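Local structure of Tol-Pal system protein TolB (Acinetobacter baumannii, 7MX5) at residues A14-I19 against R41-S46; R206-T210 against M243-R248; A218-P223 against E262-P267; K300-R306 against L318-S323; V339-T343 against M375-G379. The protein probably serves as the periplasmic component of the Tol-Pal system, which takes part in outer membrane invagination during cell division and in maintaining outer membrane integrity. All blocks are in the same frame, centred on the assembly; numbering follows the deposited sequence.

Contact 1: A14-I19 against R41-S46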
# COMPACT_ATOMS: atom_id res chain seq x y z
N ALA A 14 11.20 16.73 -11.73
CA ALA A 14 10.00 16.15 -12.30
C ALA A 14 9.23 17.26 -13.00
O ALA A 14 9.40 18.44 -12.66
CB ALA A 14 9.13 15.49 -11.22
N PRO A 15 8.40 16.93 -13.98
CA PRO A 15 7.56 17.96 -14.60
C PRO A 15 6.65 18.61 -13.57
O PRO A 15 6.22 17.98 -12.60
CB PRO A 15 6.75 17.20 -15.66
CG PRO A 15 7.43 15.89 -15.84
CD PRO A 15 8.28 15.62 -14.64
N LYS A 16 6.37 19.89 -13.78
CA LYS A 16 5.53 20.66 -12.88
C LYS A 16 4.11 20.76 -13.42
O LYS A 16 3.90 20.83 -14.63
CB LYS A 16 6.11 22.07 -12.67
CG LYS A 16 7.63 22.08 -12.53
CD LYS A 16 8.17 23.50 -12.48
CE LYS A 16 9.56 23.55 -11.88
NZ LYS A 16 10.21 22.20 -11.85
N ILE A 17 3.14 20.75 -12.51
CA ILE A 17 1.73 20.80 -12.87
C ILE A 17 1.12 22.00 -12.16
O ILE A 17 0.94 21.99 -10.94
CB ILE A 17 0.99 19.51 -12.49
CG1 ILE A 17 1.71 18.29 -13.07
CG2 ILE A 17 -0.45 19.56 -12.97
CD1 ILE A 17 1.21 16.98 -12.52
N ALA A 18 0.79 23.04 -12.93
CA ALA A 18 0.07 24.18 -12.38
C ALA A 18 -1.39 23.81 -12.18
O ALA A 18 -2.02 23.21 -13.05
CB ALA A 18 0.19 25.39 -13.32
N ILE A 19 -1.93 24.16 -11.01
CA ILE A 19 -3.33 23.91 -10.69
C ILE A 19 -3.95 25.24 -10.29
O ILE A 19 -3.67 25.77 -9.21
CB ILE A 19 -3.50 22.85 -9.59
CG1 ILE A 19 -4.95 22.78 -9.12
CG2 ILE A 19 -2.53 23.08 -8.43
CD1 ILE A 19 -5.16 21.84 -7.96
N ARG A 41 6.28 11.38 -9.07
CA ARG A 41 6.64 11.63 -10.46
C ARG A 41 6.42 13.07 -10.89
O ARG A 41 6.83 13.42 -12.00
CB ARG A 41 5.84 10.71 -11.39
CG ARG A 41 6.50 9.38 -11.69
CD ARG A 41 6.00 8.81 -13.00
NE ARG A 41 5.84 9.85 -14.02
CZ ARG A 41 5.98 9.65 -15.32
NH1 ARG A 41 6.28 8.46 -15.81
NH2 ARG A 41 5.81 10.67 -16.15
N PHE A 42 5.78 13.90 -10.07
CA PHE A 42 5.48 15.27 -10.46
C PHE A 42 5.54 16.17 -9.24
O PHE A 42 5.55 15.71 -8.09
CB PHE A 42 4.10 15.39 -11.12
CG PHE A 42 3.91 14.51 -12.31
CD1 PHE A 42 4.36 14.91 -13.56
CD2 PHE A 42 3.27 13.29 -12.19
CE1 PHE A 42 4.18 14.10 -14.67
CE2 PHE A 42 3.09 12.47 -13.30
CZ PHE A 42 3.55 12.88 -14.53
N THR A 43 5.58 17.48 -9.50
CA THR A 43 5.36 18.51 -8.49
C THR A 43 4.23 19.41 -8.97
O THR A 43 3.93 19.49 -10.16
CB THR A 43 6.62 19.34 -8.24
OG1 THR A 43 6.86 20.20 -9.35
CG2 THR A 43 7.83 18.43 -8.03
N SER A 44 3.58 20.08 -8.02
CA SER A 44 2.43 20.91 -8.33
C SER A 44 2.43 22.15 -7.45
O SER A 44 2.96 22.15 -6.34
CB SER A 44 1.12 20.14 -8.15
OG SER A 44 -0.00 20.97 -8.42
N SER A 45 1.82 23.22 -7.96
CA SER A 45 1.74 24.48 -7.24
C SER A 45 0.51 25.25 -7.70
O SER A 45 0.01 25.05 -8.81
CB SER A 45 3.00 25.33 -7.45
OG SER A 45 3.27 26.12 -6.30
N SER A 46 0.03 26.14 -6.82
CA SER A 46 -1.16 26.92 -7.11
C SER A 46 -1.05 28.39 -6.70
O SER A 46 -1.98 29.15 -6.97
CB SER A 46 -2.39 26.31 -6.41
OG SER A 46 -2.28 26.42 -5.00

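Contact 2: R206-T210 against M243-R248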
# COMPACT_ATOMS: atom_id res chain seq x y z
N ARG A 206 -17.65 -10.30 11.74
CA ARG A 206 -16.44 -11.11 11.62
C ARG A 206 -16.79 -12.59 11.76
O ARG A 206 -17.94 -12.96 12.02
CB ARG A 206 -15.40 -10.71 12.67
CG ARG A 206 -15.66 -11.32 14.04
CD ARG A 206 -15.06 -10.51 15.17
NE ARG A 206 -13.61 -10.59 15.27
CZ ARG A 206 -12.95 -10.49 16.42
NH1 ARG A 206 -13.58 -10.32 17.57
NH2 ARG A 206 -11.62 -10.57 16.41
N GLU A 207 -15.77 -13.43 11.59
CA GLU A 207 -15.92 -14.87 11.77
C GLU A 207 -14.53 -15.48 11.96
O GLU A 207 -13.55 -15.00 11.38
CB GLU A 207 -16.64 -15.53 10.59
CG GLU A 207 -15.92 -15.37 9.26
CD GLU A 207 -16.38 -16.38 8.23
OE1 GLU A 207 -16.63 -17.54 8.60
OE2 GLU A 207 -16.48 -16.01 7.04
N VAL A 208 -14.47 -16.53 12.77
CA VAL A 208 -13.20 -17.20 13.04
C VAL A 208 -12.88 -18.12 11.87
O VAL A 208 -13.63 -19.05 11.57
CB VAL A 208 -13.25 -17.99 14.35
CG1 VAL A 208 -12.07 -18.94 14.44
CG2 VAL A 208 -13.24 -17.04 15.52
N ILE A 209 -11.76 -17.85 11.20
CA ILE A 209 -11.31 -18.72 10.12
C ILE A 209 -10.64 -19.97 10.69
O ILE A 209 -11.02 -21.10 10.35
CB ILE A 209 -10.38 -17.95 9.17
CG1 ILE A 209 -11.19 -16.98 8.30
CG2 ILE A 209 -9.62 -18.90 8.30
CD1 ILE A 209 -12.26 -17.65 7.46
N THR A 210 -9.65 -19.78 11.56
CA THR A 210 -9.00 -20.90 12.23
C THR A 210 -8.46 -20.42 13.57
O THR A 210 -8.24 -19.23 13.79
CB THR A 210 -7.87 -21.49 11.38
OG1 THR A 210 -7.46 -22.75 11.94
CG2 THR A 210 -6.68 -20.55 11.33
N MET A 243 -5.60 -23.27 3.36
CA MET A 243 -6.98 -23.53 3.74
C MET A 243 -7.90 -23.39 2.55
O MET A 243 -7.69 -22.55 1.68
CB MET A 243 -7.44 -22.58 4.85
CG MET A 243 -8.51 -23.18 5.73
SD MET A 243 -9.35 -21.97 6.75
CE MET A 243 -9.29 -22.81 8.33
N ASP A 244 -8.92 -24.24 2.51
CA ASP A 244 -10.02 -24.11 1.55
C ASP A 244 -11.19 -23.46 2.28
O ASP A 244 -11.66 -23.99 3.29
CB ASP A 244 -10.41 -25.46 0.97
CG ASP A 244 -11.64 -25.39 0.09
OD1 ASP A 244 -11.81 -24.36 -0.60
OD2 ASP A 244 -12.43 -26.35 0.09
N LEU A 245 -11.64 -22.31 1.78
CA LEU A 245 -12.60 -21.50 2.52
C LEU A 245 -13.95 -22.19 2.68
O LEU A 245 -14.65 -21.95 3.67
CB LEU A 245 -12.78 -20.14 1.83
CG LEU A 245 -11.56 -19.23 1.75
CD1 LEU A 245 -11.98 -17.78 1.55
CD2 LEU A 245 -10.68 -19.37 2.99
N SER A 246 -14.33 -23.04 1.73
CA SER A 246 -15.67 -23.61 1.74
C SER A 246 -15.86 -24.58 2.90
O SER A 246 -16.87 -24.52 3.61
CB SER A 246 -15.95 -24.32 0.41
OG SER A 246 -15.13 -25.46 0.26
N THR A 247 -14.90 -25.47 3.12
CA THR A 247 -15.03 -26.53 4.12
C THR A 247 -14.03 -26.40 5.27
O THR A 247 -14.05 -27.25 6.17
CB THR A 247 -14.87 -27.90 3.45
OG1 THR A 247 -15.31 -27.82 2.08
CG2 THR A 247 -15.71 -28.95 4.17
N ARG A 248 -13.18 -25.36 5.28
CA ARG A 248 -12.18 -25.14 6.34
C ARG A 248 -11.18 -26.27 6.40
O ARG A 248 -10.55 -26.54 7.43
CB ARG A 248 -12.82 -24.93 7.71
CG ARG A 248 -12.81 -23.50 8.15
CD ARG A 248 -13.62 -22.63 7.21
NE ARG A 248 -13.97 -21.37 7.85
CZ ARG A 248 -15.01 -20.62 7.50
NH1 ARG A 248 -15.82 -20.98 6.52
NH2 ARG A 248 -15.24 -19.48 8.15

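Contact 3: A218-P223 against E262-P267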
# COMPACT_ATOMS: atom_id res chain seq x y z
N ALA A 218 0.09 -14.84 9.83
CA ALA A 218 0.49 -14.38 8.50
C ALA A 218 -0.48 -14.88 7.43
O ALA A 218 -0.11 -15.70 6.59
CB ALA A 218 1.91 -14.84 8.18
N PRO A 219 -1.72 -14.40 7.42
CA PRO A 219 -2.68 -14.87 6.42
C PRO A 219 -2.44 -14.23 5.06
O PRO A 219 -1.88 -13.13 4.95
CB PRO A 219 -4.04 -14.45 6.99
CG PRO A 219 -3.75 -13.35 7.95
CD PRO A 219 -2.30 -13.40 8.33
N SER A 220 -2.87 -14.94 4.02
CA SER A 220 -2.78 -14.46 2.65
C SER A 220 -3.84 -15.19 1.83
O SER A 220 -4.00 -16.40 1.98
CB SER A 220 -1.39 -14.68 2.06
OG SER A 220 -1.34 -14.28 0.70
N PHE A 221 -4.54 -14.45 0.98
CA PHE A 221 -5.73 -14.96 0.31
C PHE A 221 -5.45 -15.23 -1.17
O PHE A 221 -4.72 -14.48 -1.82
CB PHE A 221 -6.89 -13.98 0.45
CG PHE A 221 -7.47 -13.95 1.83
CD1 PHE A 221 -8.32 -14.96 2.26
CD2 PHE A 221 -7.15 -12.93 2.71
CE1 PHE A 221 -8.86 -14.95 3.53
CE2 PHE A 221 -7.68 -12.91 3.98
CZ PHE A 221 -8.53 -13.92 4.39
N SER A 222 -6.04 -16.31 -1.67
CA SER A 222 -5.88 -16.68 -3.07
C SER A 222 -6.53 -15.64 -3.98
O SER A 222 -7.56 -15.05 -3.63
CB SER A 222 -6.52 -18.04 -3.32
OG SER A 222 -5.54 -19.02 -3.61
N PRO A 223 -5.94 -15.38 -5.15
CA PRO A 223 -6.58 -14.45 -6.09
C PRO A 223 -7.98 -14.87 -6.50
O PRO A 223 -8.83 -14.00 -6.75
CB PRO A 223 -5.63 -14.46 -7.30
CG PRO A 223 -4.33 -14.95 -6.78
CD PRO A 223 -4.57 -15.76 -5.55
N GLU A 262 6.34 -16.80 6.15
CA GLU A 262 5.07 -16.26 5.69
C GLU A 262 4.91 -16.58 4.21
O GLU A 262 5.86 -16.45 3.44
CB GLU A 262 4.98 -14.74 5.91
CG GLU A 262 5.42 -14.26 7.28
CD GLU A 262 6.91 -13.94 7.33
OE1 GLU A 262 7.58 -14.06 6.28
OE2 GLU A 262 7.40 -13.59 8.42
N ALA A 263 3.71 -17.01 3.83
CA ALA A 263 3.40 -17.38 2.45
C ALA A 263 2.53 -16.31 1.81
O ALA A 263 1.58 -15.81 2.43
CB ALA A 263 2.71 -18.74 2.39
N ARG A 264 2.84 -15.98 0.56
CA ARG A 264 2.11 -14.96 -0.19
C ARG A 264 1.83 -15.48 -1.59
O ARG A 264 2.76 -15.87 -2.31
CB ARG A 264 2.90 -13.65 -0.26
CG ARG A 264 3.30 -13.09 1.09
CD ARG A 264 2.41 -11.92 1.49
NE ARG A 264 2.64 -11.49 2.86
CZ ARG A 264 2.65 -10.23 3.26
NH1 ARG A 264 2.44 -9.24 2.41
NH2 ARG A 264 2.86 -9.95 4.54
N TYR A 265 0.56 -15.48 -1.98
CA TYR A 265 0.16 -15.98 -3.29
C TYR A 265 0.74 -15.13 -4.41
O TYR A 265 0.85 -13.90 -4.28
CB TYR A 265 -1.36 -16.01 -3.42
CG TYR A 265 -2.06 -17.12 -2.68
CD1 TYR A 265 -2.13 -18.40 -3.21
CD2 TYR A 265 -2.67 -16.89 -1.46
CE1 TYR A 265 -2.78 -19.42 -2.54
CE2 TYR A 265 -3.33 -17.90 -0.78
CZ TYR A 265 -3.38 -19.16 -1.33
OH TYR A 265 -4.03 -20.17 -0.65
N THR A 266 1.09 -15.77 -5.51
CA THR A 266 1.37 -15.02 -6.73
C THR A 266 0.05 -14.57 -7.35
O THR A 266 -0.94 -15.30 -7.31
CB THR A 266 2.16 -15.87 -7.73
OG1 THR A 266 1.47 -17.11 -7.96
CG2 THR A 266 3.56 -16.16 -7.20
N PRO A 267 0.00 -13.37 -7.94
CA PRO A 267 -1.28 -12.84 -8.44
C PRO A 267 -1.89 -13.66 -9.56
O PRO A 267 -3.07 -13.45 -9.88
CB PRO A 267 -0.92 -11.43 -8.92
CG PRO A 267 0.55 -11.45 -9.14
CD PRO A 267 1.11 -12.41 -8.13
O HOH W 1 1.76 -13.90 4.38
O HOH W 2 1.59 -17.30 5.69

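Contact 4: K300-R306 against L318-S323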
# COMPACT_ATOMS: atom_id res chain seq x y z
N LYS A 300 21.04 -13.30 -4.15
CA LYS A 300 21.99 -12.28 -3.73
C LYS A 300 21.92 -12.11 -2.21
O LYS A 300 20.84 -11.99 -1.64
CB LYS A 300 21.69 -10.94 -4.42
CG LYS A 300 21.80 -10.99 -5.93
CD LYS A 300 22.19 -9.63 -6.50
CE LYS A 300 22.19 -9.65 -8.02
NZ LYS A 300 21.45 -8.49 -8.59
N GLY A 301 23.09 -12.10 -1.58
CA GLY A 301 23.17 -11.84 -0.15
C GLY A 301 22.93 -13.07 0.70
O GLY A 301 22.63 -14.16 0.22
N SER A 302 23.08 -12.86 2.01
CA SER A 302 22.90 -13.91 3.00
C SER A 302 21.53 -13.88 3.66
O SER A 302 21.26 -14.71 4.54
CB SER A 302 23.99 -13.81 4.07
OG SER A 302 24.32 -12.46 4.31
N PHE A 303 20.66 -12.96 3.27
CA PHE A 303 19.36 -12.81 3.91
C PHE A 303 18.39 -12.18 2.93
O PHE A 303 18.57 -11.03 2.53
CB PHE A 303 19.48 -11.96 5.18
CG PHE A 303 18.21 -11.88 5.99
CD1 PHE A 303 17.22 -10.97 5.67
CD2 PHE A 303 18.02 -12.71 7.09
CE1 PHE A 303 16.06 -10.90 6.41
CE2 PHE A 303 16.86 -12.63 7.84
CZ PHE A 303 15.88 -11.73 7.50
N ASN A 304 17.36 -12.93 2.56
CA ASN A 304 16.25 -12.42 1.76
C ASN A 304 14.98 -13.05 2.31
O ASN A 304 14.86 -14.28 2.34
CB ASN A 304 16.43 -12.75 0.27
CG ASN A 304 17.67 -12.13 -0.32
OD1 ASN A 304 17.63 -11.03 -0.88
ND2 ASN A 304 18.80 -12.82 -0.19
N ALA A 305 14.04 -12.22 2.74
CA ALA A 305 12.87 -12.73 3.44
C ALA A 305 11.72 -11.74 3.32
O ALA A 305 11.90 -10.60 2.86
CB ALA A 305 13.19 -13.01 4.91
N ARG A 306 10.54 -12.19 3.75
CA ARG A 306 9.34 -11.35 3.83
C ARG A 306 9.00 -10.74 2.47
O ARG A 306 8.77 -9.54 2.33
CB ARG A 306 9.50 -10.26 4.89
CG ARG A 306 9.35 -10.76 6.33
CD ARG A 306 10.64 -11.38 6.85
NE ARG A 306 10.38 -12.55 7.69
CZ ARG A 306 11.32 -13.26 8.29
NH1 ARG A 306 12.61 -12.96 8.16
NH2 ARG A 306 10.97 -14.31 9.03
N LEU A 318 10.85 -7.12 -0.73
CA LEU A 318 11.34 -8.05 0.28
C LEU A 318 12.24 -7.31 1.26
O LEU A 318 12.54 -6.12 1.09
CB LEU A 318 12.11 -9.21 -0.36
CG LEU A 318 13.42 -8.85 -1.06
CD1 LEU A 318 14.43 -9.97 -0.91
CD2 LEU A 318 13.19 -8.54 -2.54
N VAL A 319 12.66 -8.03 2.30
CA VAL A 319 13.63 -7.55 3.26
C VAL A 319 14.97 -8.18 2.91
O VAL A 319 15.11 -9.41 2.90
CB VAL A 319 13.22 -7.88 4.70
CG1 VAL A 319 14.41 -7.76 5.64
CG2 VAL A 319 12.09 -6.96 5.15
N HIS A 320 15.96 -7.34 2.62
CA HIS A 320 17.27 -7.78 2.16
C HIS A 320 18.33 -7.32 3.14
O HIS A 320 18.33 -6.16 3.57
CB HIS A 320 17.56 -7.23 0.76
CG HIS A 320 18.83 -7.73 0.16
ND1 HIS A 320 18.93 -8.94 -0.50
CD2 HIS A 320 20.07 -7.18 0.11
CE1 HIS A 320 20.17 -9.11 -0.93
NE2 HIS A 320 20.88 -8.06 -0.57
N ARG A 321 19.24 -8.23 3.50
CA ARG A 321 20.29 -7.95 4.48
C ARG A 321 21.63 -8.42 3.95
O ARG A 321 21.99 -9.60 4.10
CB ARG A 321 19.98 -8.61 5.82
CG ARG A 321 20.13 -7.69 7.02
CD ARG A 321 21.20 -8.18 7.98
NE ARG A 321 20.86 -9.47 8.57
CZ ARG A 321 20.68 -9.67 9.87
NH1 ARG A 321 20.78 -8.69 10.75
NH2 ARG A 321 20.39 -10.90 10.30
N PRO A 322 22.41 -7.54 3.33
CA PRO A 322 23.82 -7.86 3.07
C PRO A 322 24.55 -8.06 4.39
O PRO A 322 24.43 -7.25 5.31
CB PRO A 322 24.34 -6.64 2.30
CG PRO A 322 23.18 -5.76 2.03
CD PRO A 322 22.00 -6.23 2.79
N SER A 323 25.30 -9.17 4.48
CA SER A 323 25.88 -9.60 5.75
C SER A 323 26.70 -8.51 6.43
O SER A 323 26.92 -8.58 7.64
CB SER A 323 26.75 -10.84 5.53
OG SER A 323 27.93 -10.52 4.82

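Contact 5: V339-T343 against M375-G379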
# COMPACT_ATOMS: atom_id res chain seq x y z
N VAL A 339 18.16 -7.40 -8.47
CA VAL A 339 17.76 -6.97 -7.14
C VAL A 339 18.08 -5.49 -7.00
O VAL A 339 19.23 -5.07 -7.19
CB VAL A 339 18.45 -7.79 -6.05
CG1 VAL A 339 18.37 -7.08 -4.71
CG2 VAL A 339 17.83 -9.18 -5.96
N ASN A 340 17.07 -4.69 -6.66
CA ASN A 340 17.21 -3.25 -6.48
C ASN A 340 17.01 -2.93 -5.00
O ASN A 340 15.91 -3.09 -4.47
CB ASN A 340 16.21 -2.49 -7.34
CG ASN A 340 16.14 -1.01 -7.01
OD1 ASN A 340 17.09 -0.44 -6.47
ND2 ASN A 340 15.02 -0.38 -7.33
N ILE A 341 18.07 -2.46 -4.34
CA ILE A 341 17.97 -2.03 -2.95
C ILE A 341 17.33 -0.65 -2.93
O ILE A 341 17.83 0.29 -3.56
CB ILE A 341 19.35 -2.02 -2.28
CG1 ILE A 341 19.90 -3.44 -2.18
CG2 ILE A 341 19.25 -1.37 -0.90
CD1 ILE A 341 20.91 -3.64 -1.07
N LEU A 342 16.22 -0.52 -2.19
CA LEU A 342 15.45 0.71 -2.16
C LEU A 342 15.89 1.64 -1.03
O LEU A 342 16.14 2.83 -1.26
CB LEU A 342 13.96 0.39 -2.04
CG LEU A 342 12.98 1.27 -2.81
CD1 LEU A 342 13.52 1.58 -4.20
CD2 LEU A 342 11.63 0.59 -2.90
N THR A 343 15.98 1.11 0.19
CA THR A 343 16.22 1.93 1.37
C THR A 343 16.58 1.05 2.56
O THR A 343 16.19 -0.13 2.60
CB THR A 343 14.97 2.76 1.69
OG1 THR A 343 15.18 3.52 2.89
CG2 THR A 343 13.76 1.85 1.88
N MET A 375 7.57 4.55 -0.39
CA MET A 375 8.65 4.87 -1.31
C MET A 375 8.27 4.47 -2.73
O MET A 375 7.62 3.45 -2.94
CB MET A 375 9.95 4.18 -0.92
CG MET A 375 10.91 5.06 -0.15
SD MET A 375 12.62 4.52 -0.21
CE MET A 375 13.10 5.09 -1.83
N SER A 376 8.67 5.30 -3.69
CA SER A 376 8.57 4.90 -5.09
C SER A 376 9.55 3.77 -5.38
O SER A 376 10.64 3.71 -4.81
CB SER A 376 8.83 6.09 -6.00
OG SER A 376 10.15 6.59 -5.83
N THR A 377 9.15 2.87 -6.27
CA THR A 377 9.95 1.68 -6.52
C THR A 377 11.27 2.00 -7.22
O THR A 377 12.16 1.15 -7.24
CB THR A 377 9.16 0.67 -7.35
OG1 THR A 377 8.78 1.26 -8.60
CG2 THR A 377 7.91 0.24 -6.60
N ASP A 378 11.41 3.19 -7.79
CA ASP A 378 12.67 3.58 -8.42
C ASP A 378 13.64 4.24 -7.45
O ASP A 378 14.82 4.39 -7.78
CB ASP A 378 12.41 4.50 -9.62
CG ASP A 378 11.65 5.76 -9.24
OD1 ASP A 378 11.30 5.93 -8.05
OD2 ASP A 378 11.39 6.59 -10.14
N GLY A 379 13.18 4.63 -6.26
CA GLY A 379 14.07 5.06 -5.20
C GLY A 379 14.30 6.55 -5.06
O GLY A 379 15.31 6.93 -4.46

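Contact 1: A14-I19 against R41-S46
Ile-17 O takes two donors from the neighbouring strand: the hydroxyl of Ser-44, with OG 2.9 Å from Ile-17 O, and more weakly the amide Ser-45 N. The hydroxyl gets there because Ser-44 OG stands anti to its own backbone N (chi1 178°), a torsion that turns it toward Ile-17 O. Ile-19 CG2 touches both this hydroxyl, 3.3 Å from Ser-44 OG, and Ser-45 O. The remaining rungs are backbone bonds: Thr-43 N to Pro-15 O at 3.2 Å, Ile-17 N to Thr-43 O at 2.8 Å and Ile-19 N to Ser-45 O at 3.1 Å, so the pairing steps in parallel register from Lys-16 with Thr-43 to Ala-18 with Ser-45. At the entry to the strands Ile-17 CD1 is 3.6 Å from Phe-42 CB, while Pro-15 CG meets Phe-42 CE1 at 3.9 Å and Pro-15 O lies at the ring edge, in plane. The sheet face of Lys-16 and Thr-43 is more open; there the two side chains run alongside each other, pointing the same way.

The next shell covers the face that carries Ile-17. Leu-125 of helix 110-126 touches both Ile-17 and Phe-42, and Leu-36 of helix 29-37 touches Ile-17. Glu-33 of the latter helix is hydrogen-bonded to Ser-46 OG. Strands 16-19 and 43-45, with helix 29-37 between them in the chain, form a beta-alpha-beta unit at one margin of the mixed sheet in the TolB amino-terminal domain.

Contact 2: R206-T210 against M243-R248
Ile-209 O is approached by two side chains of the other segment, chiefly through carbon: Met-243 CE lies 3.2 Å from Ile-209 O, and the Arg-248 side chain passes it with CG at 3.7 Å, the oxygen lying at the edge of the guanidinium, in plane. The methionine chain is bent at its last torsion (chi3 -132°), which carries the methyl past the sulfur to Thr-210, where CE and Thr-210 CB are 3.6 Å apart. Met-243 SD itself meets Ile-209 CG2 at 3.4 Å. The other branch of the isoleucine turns to the arginine, with Ile-209 CD1 3.6 Å from Arg-248 NH2. Farther out, Glu-207 OE1 and the same NH2 form a salt bridge, the carboxylate and guanidinium planes 58° apart; its modelled length is too short to be taken literally. Arg-248 NH1 gives a weak bond back to Leu-245 O within the turn. Ile-209 and Thr-210 both face Ile-196 in a classic beta bulge on strand 206-211, the outermost of its propeller blade; the partner is the end of strand 239-244 in the next blade and the turn that leaves it. The chemistry is thus divided: thioether and aliphatic packing in the buried part, and a charge pair at the rim whose strength is uncertain.

Contact 3: A218-P223 against E262-P267
Ser-222 and Tyr-265 form the tight end of this contact. Ser-222 CA lies over the ring, 3.6 Å from the Tyr-265 centroid and 14° off the normal, a CH-pi contact; Ser-222 OG sits above the same ring nearer its rim, 3.0 Å from Tyr-265 CE1. At the ring edge Ser-220 O comes within 3.2 Å of Tyr-265 CE2. Tyr-265 CG is anti to its carbonyl carbon (chi1 -75°), which sets the ring against residues 220-222, a face to Ser-222 and an edge to Ser-220, while its hydroxyl makes a weak hydrogen bond to Gln-242. Beyond the ring, Pro-223 CG rests 3.4 Å from Thr-266 O.

The strand axes, 6.3 Å apart, are too widely spaced for backbone pairing; in mid-contact Tyr-265 N bonds weakly to Ser-220 OG. The Ala-218 end is the watered one. One water donates to Ala-263 O at 2.7 Å, accepts from Arg-264 NE at 3.0 Å and reaches Ala-218 O weakly; the other accepts from Ala-263 N at 2.8 Å and donates to Ala-218 O. Ala-218 CB also touches the Glu-262 chain before its carboxylate turns away to Arg-306.

Strands 215-221 and 263-265 are the first strands of successive propeller blades and run nearly parallel, 13° apart. Their chemistry implies a seam between blades rather than a continuous sheet: an aromatic ring closes one end, and water satisfies backbone groups at the other.

Contact 4: K300-R306 against L318-S323
Phe-303 lies against Val-319 and Arg-321. Its CB packs against Arg-321 CB at 3.4 Å; CG and CD1 continue along that same arginine carbon, and CE1 ends against Val-319 CG1 at 3.6 Å, the valine methyl lying at the ring edge. At the tip, Phe-303 CZ lies at the edge of the Arg-306 guanidinium, in plane. A chi1 of -174°, setting CG opposite the amide nitrogen, lays the ring toward the partner strand; the Arg-321 guanidinium is far enough away that any cation-pi attraction is weak.

The strands belong to the hairpin 304-309 and 315-320, the first two strands of a propeller blade. Ala-305 and Val-319 make its hydrogen-bonded pair, Val-319 N to Ala-305 O at 2.7 Å and Ala-305 N to Val-319 O at 3.0 Å. Asn-304 and His-320 form the adjoining non-hydrogen-bonded pair, and between their side chains a bond from His-320 ND1 to Asn-304 OD1 is modelled, its very short length doubtful. Amide and imidazole planes are 54° apart. Asn-304 ND2 donates to Lys-300 O at 2.6 Å and also to Gln-283. Lys-300 O in turn lies at the imidazole edge, 3.0 Å from His-320 CE1.

Contact 5: V339-T343 against M375-G379
Asn-340 brings a flat amide to the partner segment, its ND2 3.2 Å from Thr-377 O. The group extends from strand 339-344 toward the turn because its CG is trans to the main-chain nitrogen (chi1 170°). Two peptide carbonyls of that turn receive the next side chain: Leu-342 CD1 is 3.4 Å from Thr-377 O and 3.6 Å from Ser-376 O, and it also rests 3.7 Å from Gly-379 CA. Within 375-379 this methyl thus meets main-chain atoms, whereas Leu-342 CG lies 3.9 Å from Met-375 CE, the two chains sliding past each other in opposite senses. Ile-331 and Val-360 also touch the leucine. A bend at the last torsion (chi3 78°) brings the methionine methyl round to the leucine and leaves the sulfur against Thr-343, with SD 3.5 Å from Thr-343 CB.

The receiving surface is a type I beta turn from Ser-376 to Gly-379, closed by Gly-379 N to Ser-376 O at 3.1 Å. Ser-376, its CB directed away from the partner segment, braces the turn: OG donates to Asp-378 OD1 at 2.6 Å and accepts from Phe-381 N. Leu-342 and Thr-343 both face Val-329, a classic beta bulge on the outermost strand of its blade. Bulged outer strand against the turn that follows the third strand of the next blade is one way in which successive blades of this beta-propeller pack.

Overall arrangement
Contact 1 comes first along the chain and lies in the amino-terminal domain; the other four lie in the six-bladed beta-propeller. Its centre is 47 Å from that of contact 2, on opposite sides of the chain's centre, but only 23 Å from that of contact 5, with nearest atoms about 6 Å apart. Contacts 2 and 3, 15 Å apart between centres, alternate along the chain and join successive blades, contact 2 through an outer strand and contact 3 between first strands. Contact 4 pairs strands within the blade 304-344, whose last strand supplies contact 5. Glu-262 of contact 3 and Arg-306 of contact 4 form a salt bridge, so neighbouring blades are linked by charge as well as packing.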